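Local coordinates for substrate-binding protein (Synechococcus sp., PDB 6WPN) that probably binds a sugar or oligosaccharide in the periplasm as the substrate-capturing component of a transport system, at residues Ala109-Gly114 with Glu313-Ala318. Residues are numbered along the deposited sequence; the frame is centred on the assembly and turned at random.
Sequences ALLPPG and EAVELA
Val315, on helix 311-321, turns one methyl toward Leu110 and the other toward Leu111, two consecutive residues of the loop that joins helix 92-99 to helix 121-124. Each branch has its own partner. CG2 meets CD1 of Leu110 at 3.9 Å and also lies against the CB of that leucine, so this methyl rests along the side chain rather than on its end alone. CG1 touches the CD2 methyl of Leu111, again at 3.9 Å, with the two side chains crossing at about a right angle. The fork is set by chi1 of Val315 (171°), which places CG1 anti to the backbone N and CG2 anti to the carbonyl carbon. A beta-branched residue suits this place because both methyls sit close to the helix backbone and reach two neighbours at once. Leucine suits the loop positions because its longer branched chain carries methyls out from the loop backbone to Val315.

The packed side of the contact is centred on Val315, which is buried and also touches Leu107; nearby, Leu111 and Ala318 both touch Ile137 of strand 137-149, which places loop and helix side by side over that strand of the mixed sheet, about 26 Å from the centre of the chain to the centre of the contact. Leu110 marks the looser side. Its CB points at the helix and its side chain also touches Ala311, yet the residue as a whole is exposed.

No hydrogen bond or salt bridge joins the two segments; Leu317 N to Glu313 O and Ala318 N to Ala314 O are ordinary helical bonds within 313-318. The loop is therefore held against the helix here by contact between aliphatic groups, an attraction that depends on shape and exclusion of water and imposes little directional preference.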
# COMPACT_ATOMS: atom_id res chain seq x y z
N ALA A 109 -8.74 -3.07 -26.41
CA ALA A 109 -8.61 -3.09 -27.86
C ALA A 109 -7.25 -3.65 -28.29
O ALA A 109 -7.15 -4.32 -29.32
CB ALA A 109 -8.81 -1.68 -28.43
N LEU A 110 -6.20 -3.37 -27.52
CA LEU A 110 -4.85 -3.79 -27.89
C LEU A 110 -4.40 -5.07 -27.20
O LEU A 110 -3.41 -5.66 -27.63
CB LEU A 110 -3.85 -2.67 -27.58
CG LEU A 110 -3.95 -1.40 -28.42
CD1 LEU A 110 -2.90 -0.40 -27.96
CD2 LEU A 110 -3.79 -1.70 -29.90
N LEU A 111 -5.09 -5.49 -26.14
CA LEU A 111 -4.65 -6.67 -25.40
C LEU A 111 -4.85 -7.92 -26.25
O LEU A 111 -5.88 -8.06 -26.92
CB LEU A 111 -5.41 -6.79 -24.08
CG LEU A 111 -5.04 -5.81 -22.97
CD1 LEU A 111 -6.03 -5.92 -21.81
CD2 LEU A 111 -3.62 -6.05 -22.48
N PRO A 112 -3.89 -8.85 -26.24
CA PRO A 112 -4.10 -10.11 -26.94
C PRO A 112 -5.24 -10.87 -26.31
O PRO A 112 -5.48 -10.78 -25.09
CB PRO A 112 -2.76 -10.84 -26.74
CG PRO A 112 -1.78 -9.78 -26.39
CD PRO A 112 -2.56 -8.77 -25.62
N PRO A 113 -5.98 -11.65 -27.10
CA PRO A 113 -7.06 -12.45 -26.52
C PRO A 113 -6.50 -13.45 -25.52
O PRO A 113 -5.46 -14.06 -25.74
CB PRO A 113 -7.68 -13.15 -27.74
CG PRO A 113 -6.61 -13.11 -28.79
CD PRO A 113 -5.87 -11.83 -28.55
N GLY A 114 -7.19 -13.57 -24.39
CA GLY A 114 -6.72 -14.47 -23.35
C GLY A 114 -5.54 -13.96 -22.58
O GLY A 114 -4.81 -14.75 -21.97
N GLU A 313 3.23 -0.87 -28.71
CA GLU A 313 4.49 -1.23 -28.09
C GLU A 313 4.43 -1.07 -26.58
O GLU A 313 5.05 -1.84 -25.84
CB GLU A 313 5.63 -0.38 -28.66
CG GLU A 313 6.04 -0.75 -30.08
CD GLU A 313 6.94 -1.97 -30.16
OE1 GLU A 313 7.25 -2.41 -31.29
OE2 GLU A 313 7.35 -2.50 -29.09
N ALA A 314 3.69 -0.06 -26.10
CA ALA A 314 3.55 0.14 -24.67
C ALA A 314 2.83 -1.04 -24.02
O ALA A 314 3.21 -1.47 -22.92
CB ALA A 314 2.79 1.44 -24.40
N VAL A 315 1.79 -1.56 -24.67
CA VAL A 315 1.10 -2.73 -24.15
C VAL A 315 2.04 -3.93 -24.13
O VAL A 315 2.03 -4.73 -23.18
CB VAL A 315 -0.17 -3.01 -24.97
CG1 VAL A 315 -0.78 -4.35 -24.58
CG2 VAL A 315 -1.18 -1.88 -24.76
N GLU A 316 2.86 -4.08 -25.18
CA GLU A 316 3.82 -5.19 -25.20
C GLU A 316 4.81 -5.08 -24.05
O GLU A 316 5.16 -6.09 -23.42
CB GLU A 316 4.55 -5.22 -26.54
CG GLU A 316 3.67 -5.54 -27.73
CD GLU A 316 4.40 -6.31 -28.82
OE1 GLU A 316 4.20 -7.54 -28.91
OE2 GLU A 316 5.20 -5.69 -29.56
N LEU A 317 5.27 -3.86 -23.74
CA LEU A 317 6.20 -3.68 -22.63
C LEU A 317 5.53 -4.00 -21.30
O LEU A 317 6.11 -4.69 -20.46
CB LEU A 317 6.77 -2.27 -22.64
CG LEU A 317 7.62 -1.87 -21.42
CD1 LEU A 317 8.85 -2.76 -21.30
CD2 LEU A 317 8.02 -0.40 -21.52
N ALA A 318 4.31 -3.51 -21.10
CA ALA A 318 3.60 -3.80 -19.86
C ALA A 318 3.34 -5.29 -19.70
O ALA A 318 3.39 -5.82 -18.59
CB ALA A 318 2.29 -3.01 -19.80